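PDB 6IV9: Cas13d from uncultured Ruminococcus sp, which binds a CRISPR RNA and, through its two HEPN domains, matures that guide and cleaves target RNA. Local coordinates for residues 261-266 with 576-581; 251-256 with 584-589; 757-762 with 792-797. The protein carries 2 engineered substitutions. One frame throughout, in Å; residues are numbered along the deposited sequence.

Contact 1: residues 261-266 with 576-581; sequences EPKTKD and AASAKL
Lys580 lays the far end of its side chain against the carboxylate of Glu261, its CE standing 3.7 Å from Glu261 OE2. The two chains cross at an angle, and the methylene, not the ammonium group, makes the approach: Lys580 NZ remains 4.4 Å from Glu261 OE2, too far for a salt bridge though near enough for the opposite charges to attract. Bends at chi2 (-82°) and chi4 kink the lysine and turn its ammonium group aside, so that CE faces the carboxylate. Glu261 is extended beyond CG, and its carboxylate is shared. OE1 forms a salt bridge with Lys252, while OE2 has Lys265 NZ at 3.8 Å, a long pairing within its own segment. Neither segment has regular secondary structure. Residues 261-266 lie in the connection between helices 232-251 and 267-291, residues 576-581 in the one that leads into helix 581-591, with Lys580 at its N-cap position, so this is a loop-to-loop contact at the protein surface, burying 154 Å² in all. Lys263 makes the other approach. Its chain, bent at three successive torsions, ends near Ser578, with Lys263 CE 3.1 Å from Ser578 OG and Lys263 NZ 3.5 Å from the same oxygen. All four torsions of this exposed lysine are away from staggered values, so the short carbon-oxygen approach is doubtful in detail. That hydroxyl is itself hydrogen-bonded to a residue flanking the segments, and the backbone N of Ser578 is bonded to Glu260, which helps place the serine. Lys263 NZ and Lys580 NZ come within 4.3 Å of each other, and the nearby carboxylate of Glu261 probably offsets part of this positive charge.

Contact 2: residues 251-256 with 584-589; sequences TKRLGY and FRDALT
The Arg253 guanidinium and the Tyr256 ring both meet the Asp586 carboxylate at their edges; between these two segments no stacking on a face is involved. The guanidinium and carboxylate planes are only 19° apart, and ring and carboxylate 20°, so each donor group lies nearly coplanar with the carboxylate, with Arg253 CD also at the ring edge. Arg253 grips side-on, with one nitrogen for each oxygen: NE gives to Asp586 OD2 at 3.0 Å, and NH2 to Asp586 OD1 at 3.0 Å along an almost straight line (175°). Both oxygens use their syn lone pairs. The anti lone pair of OD2 is left for Tyr256, whose OH donates to Asp586 OD2 at 2.6 Å. OD2 therefore takes two donors and OD1 one, a set likely to favour the charged carboxylate in this buried place. An alanine in place of Asp586 is likely to leave the Arg253 charge without its mate and the tyrosine hydroxyl without its acceptor. The third guanidinium nitrogen, NH1, bonds to Met197 O, while Phe632 and Ile636 of helix 630-638 pack on both Tyr256 and Asp586. An ST turn, with Arg253 N bonded to Thr251 OG1 at 3.1 Å, leads into the 3-10 segment. The whole is a bidentate arginine-aspartate salt bridge with a tyrosine added, joining a 3-10 turn to the side of helix 581-591.

Contact 3: residues 757-762 with 792-797; sequences GLYKEI and SSNLFL
The backbones come nearest at Tyr759 and Ser793, whose CA atoms are 8.9 Å apart, so side chains alone bridge the gap between the end of helix 713-760 and the loop that starts helix 795-799. Tyr759 spans most of it. Its OH accepts from Asn794 ND2 at 3.1 Å, with an N-H...O angle of 144°, and it arrives somewhat tilted from the amide plane, which is consistent with a bond of moderate rather than ideal geometry. The two side chains cross at about a right angle. The same hydroxyl is hydrogen-bonded to Leu149 O, its strongest polar partner, and Asn794 ND2 is also bonded to Tyr899 O, so the phenol and the amide nitrogen each have two polar partners in a buried setting. Beside the ring, Ser793 CB sits at the edge near the ring plane, 4.2 Å from Tyr759 CE1. Farther along the first segment, Ile762 sends its CD1 branch to Ser793 OG at 3.8 Å, a nonpolar touch against the hydroxyl. The amide oxygen is held too: Leu797 N donates to Asn794 OD1 at 2.9 Å in a nearly straight bond (177°). With chi1 at -174°, CG of Asn794 lies beside its own carbonyl carbon, and the amide can then face the helix with OD1 while ND2 reaches back to the tyrosine. Ser792 OG adds a bond to Asn794 O at 3.0 Å within the loop. Phe796, in the first turn of helix 795-799, packs on a sugar of the bound RNA. Asn794 is thus a classic asparagine N-cap for helix 795-799, and its amide nitrogen ties that cap to Tyr759 near the C-terminal end of the long helix 713-760.

In the fold
Contacts 1 and 2 are neighbours, with centres 12 Å apart. Their direct joints include a salt bridge from Lys252 NZ to Glu261 OE1 (2.7 Å) and packing of Ala579 CB on Phe584 CE2 (3.5 Å). Along the chain, contact 1 falls within the span bounded by contact 2. Contact 1 brings the connection between helices 232-251 and 267-291 against the loop before helix 581-591, contact 2 against the helix itself. Contact 3 is separate: it lies on the other side of the chain's centre, its centre 54 Å from contact 1 and 48 Å from contact 2. The nearest atoms of contacts 1, 2 and 3 come within about 6, 10 and 4 Å of the bound RNA.

Contact 1: residues 261-266 with 576-581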
ATOM      1  N   GLU A 261      -6.972   8.368  23.909  1.00 35.83           N
ATOM      2  CA  GLU A 261      -6.405   8.945  25.154  1.00 33.45           C
ATOM      3  C   GLU A 261      -6.924   8.106  26.323  1.00 34.24           C
ATOM      4  O   GLU A 261      -7.957   7.498  26.190  1.00 35.24           O
ATOM      5  CB  GLU A 261      -6.784  10.418  25.320  1.00 36.13           C
ATOM      6  CG  GLU A 261      -8.240  10.626  25.653  1.00 43.78           C
ATOM      7  CD  GLU A 261      -8.764  12.042  25.826  1.00 49.17           C
ATOM      8  OE1 GLU A 261      -8.038  12.978  25.551  1.00 45.54           O
ATOM      9  OE2 GLU A 261      -9.918  12.182  26.229  1.00 59.14           O
ATOM     10  N   PRO A 262      -6.242   8.052  27.482  1.00 35.67           N
ATOM     11  CA  PRO A 262      -6.711   7.260  28.616  1.00 37.49           C
ATOM     12  C   PRO A 262      -8.060   7.738  29.163  1.00 35.21           C
ATOM     13  O   PRO A 262      -8.387   8.864  28.994  1.00 35.77           O
ATOM     14  CB  PRO A 262      -5.648   7.508  29.692  1.00 40.31           C
ATOM     15  CG  PRO A 262      -4.433   7.895  28.916  1.00 41.77           C
ATOM     16  CD  PRO A 262      -4.965   8.684  27.746  1.00 38.34           C
ATOM     17  N   LYS A 263      -8.829   6.813  29.721  1.00 39.39           N
ATOM     18  CA  LYS A 263     -10.141   7.142  30.332  1.00 45.21           C
ATOM     19  C   LYS A 263      -9.935   8.023  31.572  1.00 47.07           C
ATOM     20  O   LYS A 263     -10.699   8.941  31.759  1.00 46.32           O
ATOM     21  CB  LYS A 263     -10.912   5.857  30.621  1.00 49.70           C
ATOM     22  CG  LYS A 263     -12.155   5.668  29.766  1.00 68.52           C
ATOM     23  CD  LYS A 263     -12.084   4.503  28.800  1.00 79.62           C
ATOM     24  CE  LYS A 263     -12.282   4.904  27.354  1.00 81.34           C
ATOM     25  NZ  LYS A 263     -12.269   6.375  27.200  1.00 89.89           N
ATOM     26  N   THR A 264      -8.929   7.718  32.382  1.00 43.09           N
ATOM     27  CA  THR A 264      -8.617   8.504  33.600  1.00 51.87           C
ATOM     28  C   THR A 264      -7.970   9.840  33.226  1.00 46.89           C
ATOM     29  O   THR A 264      -7.401   9.928  32.154  1.00 37.89           O
ATOM     30  CB  THR A 264      -7.701   7.709  34.527  1.00 52.73           C
ATOM     31  OG1 THR A 264      -6.551   7.350  33.768  1.00 58.06           O
ATOM     32  CG2 THR A 264      -8.362   6.450  35.034  1.00 59.79           C
ATOM     33  N   LYS A 265      -8.087  10.833  34.102  1.00 41.50           N
ATOM     34  CA  LYS A 265      -7.467  12.166  33.880  1.00 42.75           C
ATOM     35  C   LYS A 265      -6.178  12.274  34.701  1.00 40.95           C
ATOM     36  O   LYS A 265      -5.622  13.356  34.808  1.00 43.04           O
ATOM     37  CB  LYS A 265      -8.473  13.278  34.149  1.00 45.09           C
ATOM     38  CG  LYS A 265      -9.734  13.165  33.317  1.00 54.42           C
ATOM     39  CD  LYS A 265      -9.473  13.378  31.871  1.00 55.82           C
ATOM     40  CE  LYS A 265     -10.703  13.152  31.023  1.00 63.12           C
ATOM     41  NZ  LYS A 265     -10.511  13.735  29.685  1.00 70.66           N
ATOM     42  N   ASP A 266      -5.732  11.140  35.208  1.00 40.13           N
ATOM     43  CA  ASP A 266      -4.508  11.041  36.022  1.00 41.41           C
ATOM     44  C   ASP A 266      -3.349  11.599  35.194  1.00 42.83           C
ATOM     45  O   ASP A 266      -3.211  11.212  34.049  1.00 39.33           O
ATOM     46  CB  ASP A 266      -4.329   9.567  36.364  1.00 47.78           C
ATOM     47  CG  ASP A 266      -2.978   9.212  36.930  1.00 64.93           C
ATOM     48  OD1 ASP A 266      -2.633   9.768  37.984  1.00 83.16           O
ATOM     49  OD2 ASP A 266      -2.305   8.360  36.337  1.00 63.65           O
ATOM     50  N   ALA A 576     -12.801  -1.247  19.098  1.00 51.73           N
ATOM     51  CA  ALA A 576     -13.517  -0.044  18.630  1.00 54.13           C
ATOM     52  C   ALA A 576     -13.171   1.121  19.548  1.00 57.06           C
ATOM     53  O   ALA A 576     -12.990   0.913  20.734  1.00 45.30           O
ATOM     54  CB  ALA A 576     -15.005  -0.267  18.583  1.00 54.91           C
ATOM     55  N   ALA A 577     -13.106   2.310  18.970  1.00 60.68           N
ATOM     56  CA  ALA A 577     -12.761   3.521  19.735  1.00 64.25           C
ATOM     57  C   ALA A 577     -13.910   3.887  20.677  1.00 58.25           C
ATOM     58  O   ALA A 577     -15.037   3.462  20.437  1.00 43.28           O
ATOM     59  CB  ALA A 577     -12.510   4.653  18.767  1.00 64.81           C
ATOM     60  N   SER A 578     -13.599   4.604  21.749  1.00 50.16           N
ATOM     61  CA  SER A 578     -14.705   5.173  22.544  1.00 47.54           C
ATOM     62  C   SER A 578     -15.121   6.375  21.706  1.00 44.61           C
ATOM     63  O   SER A 578     -14.303   7.243  21.536  1.00 44.94           O
ATOM     64  CB  SER A 578     -14.212   5.623  23.878  1.00 57.37           C
ATOM     65  OG  SER A 578     -13.951   4.513  24.712  1.00 63.78           O
ATOM     66  N   ALA A 579     -16.310   6.372  21.118  1.00 48.90           N
ATOM     67  CA  ALA A 579     -16.646   7.525  20.259  1.00 47.06           C
ATOM     68  C   ALA A 579     -16.717   8.800  21.101  1.00 45.10           C
ATOM     69  O   ALA A 579     -17.355   8.804  22.136  1.00 47.21           O
ATOM     70  CB  ALA A 579     -17.909   7.282  19.497  1.00 54.43           C
ATOM     71  N   LYS A 580     -16.057   9.832  20.613  1.00 39.82           N
ATOM     72  CA  LYS A 580     -16.007  11.158  21.251  1.00 39.25           C
ATOM     73  C   LYS A 580     -16.980  12.082  20.537  1.00 37.09           C
ATOM     74  O   LYS A 580     -17.336  11.801  19.408  1.00 30.36           O
ATOM     75  CB  LYS A 580     -14.600  11.711  21.069  1.00 41.58           C
ATOM     76  CG  LYS A 580     -13.516  10.838  21.658  1.00 43.94           C
ATOM     77  CD  LYS A 580     -13.360  11.077  23.124  1.00 49.22           C
ATOM     78  CE  LYS A 580     -12.033  10.593  23.656  1.00 60.64           C
ATOM     79  NZ  LYS A 580     -12.069   9.143  23.913  1.00 57.87           N
ATOM     80  N   LEU A 581     -17.243  13.235  21.134  1.00 32.10           N
ATOM     81  CA  LEU A 581     -18.188  14.197  20.529  1.00 32.73           C
ATOM     82  C   LEU A 581     -17.689  14.599  19.144  1.00 30.62           C
ATOM     83  O   LEU A 581     -18.500  14.752  18.265  1.00 29.15           O
ATOM     84  CB  LEU A 581     -18.307  15.434  21.414  1.00 35.70           C
ATOM     85  CG  LEU A 581     -19.119  16.560  20.787  1.00 41.16           C
ATOM     86  CD1 LEU A 581     -20.496  16.077  20.398  1.00 43.30           C
ATOM     87  CD2 LEU A 581     -19.225  17.739  21.725  1.00 51.07           C
TER

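Contact 2: residues 251-256 with 584-589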
ATOM      1  N   THR A 251      -8.313  17.760  19.529  1.00 34.53           N
ATOM      2  CA  THR A 251      -9.349  17.359  18.547  1.00 32.53           C
ATOM      3  C   THR A 251     -10.042  16.065  18.950  1.00 28.27           C
ATOM      4  O   THR A 251     -11.158  15.903  18.530  1.00 36.03           O
ATOM      5  CB  THR A 251      -8.813  17.250  17.119  1.00 34.49           C
ATOM      6  OG1 THR A 251      -8.010  16.083  17.012  1.00 32.00           O
ATOM      7  CG2 THR A 251      -8.057  18.473  16.668  1.00 35.52           C
ATOM      8  N   LYS A 252      -9.286  15.138  19.534  1.00 26.63           N
ATOM      9  CA  LYS A 252      -9.724  13.777  19.926  1.00 28.63           C
ATOM     10  C   LYS A 252      -9.751  12.855  18.693  1.00 32.14           C
ATOM     11  O   LYS A 252     -10.097  11.688  18.839  1.00 36.30           O
ATOM     12  CB  LYS A 252     -11.061  13.789  20.666  1.00 38.07           C
ATOM     13  CG  LYS A 252     -11.139  14.692  21.882  1.00 40.30           C
ATOM     14  CD  LYS A 252     -10.022  14.467  22.849  1.00 43.17           C
ATOM     15  CE  LYS A 252     -10.103  15.323  24.093  1.00 45.59           C
ATOM     16  NZ  LYS A 252      -8.782  15.458  24.743  1.00 45.73           N
ATOM     17  N   ARG A 253      -9.311  13.376  17.551  1.00 31.26           N
ATOM     18  CA  ARG A 253      -9.301  12.684  16.232  1.00 31.13           C
ATOM     19  C   ARG A 253      -8.278  11.539  16.180  1.00 34.25           C
ATOM     20  O   ARG A 253      -8.413  10.663  15.333  1.00 29.91           O
ATOM     21  CB  ARG A 253      -9.121  13.699  15.111  1.00 30.16           C
ATOM     22  CG  ARG A 253     -10.357  14.541  14.864  1.00 33.07           C
ATOM     23  CD  ARG A 253     -10.684  14.626  13.391  1.00 41.65           C
ATOM     24  NE  ARG A 253     -11.899  15.353  13.106  1.00 35.28           N
ATOM     25  CZ  ARG A 253     -12.032  16.640  13.296  1.00 34.67           C
ATOM     26  NH1 ARG A 253     -10.992  17.359  13.653  1.00 32.71           N
ATOM     27  NH2 ARG A 253     -13.202  17.208  13.121  1.00 36.17           N
ATOM     28  N   LEU A 254      -7.341  11.489  17.132  1.00 30.77           N
ATOM     29  CA  LEU A 254      -6.310  10.415  17.175  1.00 32.24           C
ATOM     30  C   LEU A 254      -6.972   9.059  17.422  1.00 29.46           C
ATOM     31  O   LEU A 254      -6.412   8.049  17.064  1.00 30.57           O
ATOM     32  CB  LEU A 254      -5.235  10.725  18.215  1.00 29.60           C
ATOM     33  CG  LEU A 254      -4.144  11.673  17.732  1.00 36.85           C
ATOM     34  CD1 LEU A 254      -3.183  12.015  18.851  1.00 34.74           C
ATOM     35  CD2 LEU A 254      -3.396  11.094  16.546  1.00 39.76           C
ATOM     36  N   GLY A 255      -8.181   9.075  17.962  1.00 24.95           N
ATOM     37  CA  GLY A 255      -8.960   7.860  18.238  1.00 29.21           C
ATOM     38  C   GLY A 255      -9.304   7.122  16.960  1.00 32.70           C
ATOM     39  O   GLY A 255      -9.532   5.928  16.999  1.00 34.06           O
ATOM     40  N   TYR A 256      -9.301   7.839  15.847  1.00 31.03           N
ATOM     41  CA  TYR A 256      -9.616   7.250  14.525  1.00 35.42           C
ATOM     42  C   TYR A 256      -8.566   6.188  14.198  1.00 43.66           C
ATOM     43  O   TYR A 256      -8.910   5.184  13.590  1.00 43.96           O
ATOM     44  CB  TYR A 256      -9.678   8.348  13.468  1.00 32.72           C
ATOM     45  CG  TYR A 256     -10.986   9.094  13.431  1.00 27.59           C
ATOM     46  CD1 TYR A 256     -12.190   8.426  13.492  1.00 32.82           C
ATOM     47  CD2 TYR A 256     -11.017  10.466  13.337  1.00 28.37           C
ATOM     48  CE1 TYR A 256     -13.396   9.098  13.433  1.00 33.08           C
ATOM     49  CE2 TYR A 256     -12.210  11.158  13.297  1.00 29.90           C
ATOM     50  CZ  TYR A 256     -13.404  10.474  13.342  1.00 31.82           C
ATOM     51  OH  TYR A 256     -14.571  11.151  13.285  1.00 27.89           O
ATOM     52  N   PHE A 584     -18.855  12.139  16.588  1.00 29.45           N
ATOM     53  CA  PHE A 584     -20.310  12.253  16.331  1.00 27.96           C
ATOM     54  C   PHE A 584     -20.559  13.451  15.427  1.00 26.63           C
ATOM     55  O   PHE A 584     -21.362  13.369  14.541  1.00 29.47           O
ATOM     56  CB  PHE A 584     -21.096  12.298  17.637  1.00 27.14           C
ATOM     57  CG  PHE A 584     -21.162  10.962  18.320  1.00 29.96           C
ATOM     58  CD1 PHE A 584     -21.846   9.914  17.745  1.00 27.73           C
ATOM     59  CD2 PHE A 584     -20.504  10.740  19.507  1.00 30.22           C
ATOM     60  CE1 PHE A 584     -21.881   8.679  18.354  1.00 31.49           C
ATOM     61  CE2 PHE A 584     -20.551   9.506  20.121  1.00 32.57           C
ATOM     62  CZ  PHE A 584     -21.240   8.477  19.545  1.00 32.14           C
ATOM     63  N   ARG A 585     -19.855  14.545  15.673  1.00 27.62           N
ATOM     64  CA  ARG A 585     -20.028  15.712  14.784  1.00 30.22           C
ATOM     65  C   ARG A 585     -19.573  15.328  13.372  1.00 28.21           C
ATOM     66  O   ARG A 585     -20.250  15.686  12.444  1.00 27.90           O
ATOM     67  CB  ARG A 585     -19.255  16.925  15.294  1.00 29.95           C
ATOM     68  CG  ARG A 585     -19.223  18.060  14.290  1.00 32.18           C
ATOM     69  CD  ARG A 585     -18.518  19.304  14.770  1.00 41.74           C
ATOM     70  NE  ARG A 585     -19.249  19.998  15.810  1.00 41.62           N
ATOM     71  CZ  ARG A 585     -20.216  20.867  15.596  1.00 48.43           C
ATOM     72  NH1 ARG A 585     -20.557  21.201  14.371  1.00 39.30           N
ATOM     73  NH2 ARG A 585     -20.852  21.398  16.612  1.00 41.47           N
ATOM     74  N   ASP A 586     -18.466  14.599  13.255  1.00 25.97           N
ATOM     75  CA  ASP A 586     -17.966  14.190  11.923  1.00 27.31           C
ATOM     76  C   ASP A 586     -19.033  13.327  11.242  1.00 23.20           C
ATOM     77  O   ASP A 586     -19.313  13.568  10.101  1.00 22.98           O
ATOM     78  CB  ASP A 586     -16.648  13.422  12.038  1.00 26.12           C
ATOM     79  CG  ASP A 586     -15.434  14.276  12.344  1.00 36.10           C
ATOM     80  OD1 ASP A 586     -15.506  15.484  12.136  1.00 37.79           O
ATOM     81  OD2 ASP A 586     -14.448  13.722  12.792  1.00 32.38           O
ATOM     82  N   ALA A 587     -19.609  12.375  11.965  1.00 24.42           N
ATOM     83  CA  ALA A 587     -20.624  11.477  11.378  1.00 27.07           C
ATOM     84  C   ALA A 587     -21.891  12.228  10.957  1.00 29.12           C
ATOM     85  O   ALA A 587     -22.322  12.053   9.844  1.00 27.31           O
ATOM     86  CB  ALA A 587     -20.939  10.364  12.334  1.00 25.22           C
ATOM     87  N   LEU A 588     -22.446  13.064  11.819  1.00 27.79           N
ATOM     88  CA  LEU A 588     -23.667  13.814  11.440  1.00 27.66           C
ATOM     89  C   LEU A 588     -23.374  14.744  10.260  1.00 26.07           C
ATOM     90  O   LEU A 588     -24.184  14.821   9.399  1.00 29.15           O
ATOM     91  CB  LEU A 588     -24.160  14.602  12.652  1.00 26.68           C
ATOM     92  CG  LEU A 588     -25.134  13.854  13.549  1.00 26.65           C
ATOM     93  CD1 LEU A 588     -24.565  12.533  14.002  1.00 28.77           C
ATOM     94  CD2 LEU A 588     -25.540  14.702  14.734  1.00 29.53           C
ATOM     95  N   THR A 589     -22.231  15.414  10.262  1.00 26.05           N
ATOM     96  CA  THR A 589     -21.847  16.351   9.180  1.00 26.08           C
ATOM     97  C   THR A 589     -21.694  15.624   7.840  1.00 28.16           C
ATOM     98  O   THR A 589     -22.138  16.143   6.851  1.00 25.68           O
ATOM     99  CB  THR A 589     -20.558  17.087   9.549  1.00 28.59           C
ATOM    100  OG1 THR A 589     -20.733  17.714  10.811  1.00 29.86           O
ATOM    101  CG2 THR A 589     -20.145  18.112   8.524  1.00 28.88           C
TER

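Contact 3: residues 757-762 with 792-797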
ATOM      1  N   GLY A 757      20.342  14.632  -6.789  1.00 26.02           N
ATOM      2  CA  GLY A 757      21.484  14.469  -5.881  1.00 27.87           C
ATOM      3  C   GLY A 757      22.530  13.541  -6.464  1.00 33.02           C
ATOM      4  O   GLY A 757      23.686  13.775  -6.234  1.00 30.92           O
ATOM      5  N   LEU A 758      22.124  12.445  -7.095  1.00 28.98           N
ATOM      6  CA  LEU A 758      23.109  11.509  -7.695  1.00 29.01           C
ATOM      7  C   LEU A 758      23.778  12.129  -8.920  1.00 26.91           C
ATOM      8  O   LEU A 758      24.967  12.095  -9.015  1.00 32.02           O
ATOM      9  CB  LEU A 758      22.405  10.204  -8.049  1.00 29.10           C
ATOM     10  CG  LEU A 758      21.948   9.382  -6.852  1.00 31.28           C
ATOM     11  CD1 LEU A 758      20.786   8.486  -7.220  1.00 31.70           C
ATOM     12  CD2 LEU A 758      23.103   8.588  -6.280  1.00 34.40           C
ATOM     13  N   TYR A 759      23.002  12.738  -9.798  1.00 25.06           N
ATOM     14  CA  TYR A 759      23.569  13.348 -11.024  1.00 29.20           C
ATOM     15  C   TYR A 759      24.525  14.487 -10.671  1.00 30.92           C
ATOM     16  O   TYR A 759      25.481  14.703 -11.361  1.00 32.52           O
ATOM     17  CB  TYR A 759      22.463  13.850 -11.938  1.00 27.50           C
ATOM     18  CG  TYR A 759      21.883  12.820 -12.861  1.00 28.03           C
ATOM     19  CD1 TYR A 759      22.640  12.239 -13.857  1.00 27.08           C
ATOM     20  CD2 TYR A 759      20.561  12.464 -12.770  1.00 27.94           C
ATOM     21  CE1 TYR A 759      22.107  11.316 -14.729  1.00 24.36           C
ATOM     22  CE2 TYR A 759      20.011  11.540 -13.629  1.00 25.95           C
ATOM     23  CZ  TYR A 759      20.782  10.967 -14.614  1.00 26.11           C
ATOM     24  OH  TYR A 759      20.230  10.068 -15.457  1.00 28.15           O
ATOM     25  N   LYS A 760      24.252  15.166  -9.568  1.00 30.74           N
ATOM     26  CA  LYS A 760      25.054  16.336  -9.143  1.00 34.41           C
ATOM     27  C   LYS A 760      26.496  15.905  -8.895  1.00 39.02           C
ATOM     28  O   LYS A 760      27.365  16.714  -9.065  1.00 36.71           O
ATOM     29  CB  LYS A 760      24.450  17.034  -7.927  1.00 34.15           C
ATOM     30  CG  LYS A 760      25.065  18.390  -7.643  1.00 46.09           C
ATOM     31  CD  LYS A 760      24.212  19.320  -6.841  1.00 45.21           C
ATOM     32  CE  LYS A 760      24.939  20.596  -6.499  1.00 51.89           C
ATOM     33  NZ  LYS A 760      24.196  21.394  -5.504  1.00 60.90           N
ATOM     34  N   GLU A 761      26.695  14.679  -8.441  1.00 33.42           N
ATOM     35  CA  GLU A 761      28.051  14.158  -8.162  1.00 41.84           C
ATOM     36  C   GLU A 761      28.813  13.870  -9.456  1.00 41.61           C
ATOM     37  O   GLU A 761      30.016  13.746  -9.377  1.00 48.26           O
ATOM     38  CB  GLU A 761      27.976  12.900  -7.308  1.00 47.23           C
ATOM     39  CG  GLU A 761      27.522  13.173  -5.896  1.00 58.56           C
ATOM     40  CD  GLU A 761      28.346  14.204  -5.156  1.00 66.75           C
ATOM     41  OE1 GLU A 761      29.574  14.137  -5.243  1.00 77.43           O
ATOM     42  OE2 GLU A 761      27.758  15.069  -4.503  1.00 71.08           O
ATOM     43  N   ILE A 762      28.130  13.704 -10.583  1.00 36.12           N
ATOM     44  CA  ILE A 762      28.866  13.312 -11.815  1.00 35.60           C
ATOM     45  C   ILE A 762      28.704  14.316 -12.958  1.00 37.07           C
ATOM     46  O   ILE A 762      29.443  14.192 -13.922  1.00 39.65           O
ATOM     47  CB  ILE A 762      28.467  11.886 -12.215  1.00 39.17           C
ATOM     48  CG1 ILE A 762      26.977  11.785 -12.526  1.00 37.78           C
ATOM     49  CG2 ILE A 762      28.851  10.921 -11.123  1.00 45.86           C
ATOM     50  CD1 ILE A 762      26.608  10.537 -13.249  1.00 42.72           C
ATOM     51  N   SER A 792      26.854  10.292 -23.050  1.00 42.16           N
ATOM     52  CA  SER A 792      25.661  10.675 -22.256  1.00 40.30           C
ATOM     53  C   SER A 792      25.406   9.677 -21.131  1.00 37.57           C
ATOM     54  O   SER A 792      25.304   8.501 -21.416  1.00 36.99           O
ATOM     55  CB  SER A 792      24.446  10.823 -23.098  1.00 46.73           C
ATOM     56  OG  SER A 792      23.321  11.092 -22.289  1.00 44.54           O
ATOM     57  N   SER A 793      25.298  10.166 -19.908  1.00 31.34           N
ATOM     58  CA  SER A 793      24.954   9.288 -18.771  1.00 33.28           C
ATOM     59  C   SER A 793      23.529   8.753 -18.934  1.00 31.17           C
ATOM     60  O   SER A 793      23.332   7.574 -18.828  1.00 27.60           O
ATOM     61  CB  SER A 793      25.061  10.065 -17.510  1.00 41.84           C
ATOM     62  OG  SER A 793      26.358   9.972 -16.986  1.00 41.04           O
ATOM     63  N   ASN A 794      22.593   9.633 -19.256  1.00 31.19           N
ATOM     64  CA  ASN A 794      21.164   9.263 -19.362  1.00 26.40           C
ATOM     65  C   ASN A 794      20.869   8.671 -20.741  1.00 27.94           C
ATOM     66  O   ASN A 794      20.926   9.385 -21.704  1.00 29.66           O
ATOM     67  CB  ASN A 794      20.304  10.492 -19.089  1.00 28.64           C
ATOM     68  CG  ASN A 794      18.836  10.173 -19.032  1.00 28.25           C
ATOM     69  OD1 ASN A 794      18.257   9.780 -20.020  1.00 28.82           O
ATOM     70  ND2 ASN A 794      18.244  10.342 -17.875  1.00 26.81           N
ATOM     71  N   LEU A 795      20.621   7.370 -20.792  1.00 28.13           N
ATOM     72  CA  LEU A 795      20.295   6.636 -22.038  1.00 27.47           C
ATOM     73  C   LEU A 795      18.890   6.952 -22.548  1.00 27.61           C
ATOM     74  O   LEU A 795      18.692   6.841 -23.727  1.00 29.73           O
ATOM     75  CB  LEU A 795      20.486   5.132 -21.848  1.00 28.10           C
ATOM     76  CG  LEU A 795      21.824   4.705 -21.264  1.00 34.78           C
ATOM     77  CD1 LEU A 795      21.996   3.205 -21.347  1.00 37.99           C
ATOM     78  CD2 LEU A 795      22.969   5.422 -21.936  1.00 37.81           C
ATOM     79  N   PHE A 796      17.946   7.249 -21.663  1.00 26.68           N
ATOM     80  CA  PHE A 796      16.577   7.472 -22.175  1.00 28.69           C
ATOM     81  C   PHE A 796      16.591   8.643 -23.156  1.00 29.42           C
ATOM     82  O   PHE A 796      16.057   8.516 -24.228  1.00 31.62           O
ATOM     83  CB  PHE A 796      15.638   7.882 -21.042  1.00 30.62           C
ATOM     84  CG  PHE A 796      15.279   6.810 -20.047  1.00 27.89           C
ATOM     85  CD1 PHE A 796      14.603   5.671 -20.437  1.00 29.05           C
ATOM     86  CD2 PHE A 796      15.571   6.969 -18.712  1.00 27.45           C
ATOM     87  CE1 PHE A 796      14.258   4.701 -19.518  1.00 26.53           C
ATOM     88  CE2 PHE A 796      15.227   5.997 -17.794  1.00 27.94           C
ATOM     89  CZ  PHE A 796      14.570   4.870 -18.203  1.00 24.38           C
ATOM     90  N   LEU A 797      17.168   9.760 -22.747  1.00 28.12           N
ATOM     91  CA  LEU A 797      17.253  10.969 -23.596  1.00 30.06           C
ATOM     92  C   LEU A 797      18.211  10.786 -24.779  1.00 32.74           C
ATOM     93  O   LEU A 797      17.903  11.277 -25.838  1.00 36.46           O
ATOM     94  CB  LEU A 797      17.656  12.147 -22.713  1.00 31.39           C
ATOM     95  CG  LEU A 797      16.632  12.503 -21.644  1.00 32.18           C
ATOM     96  CD1 LEU A 797      17.144  13.604 -20.751  1.00 30.59           C
ATOM     97  CD2 LEU A 797      15.313  12.894 -22.275  1.00 29.50           C
TER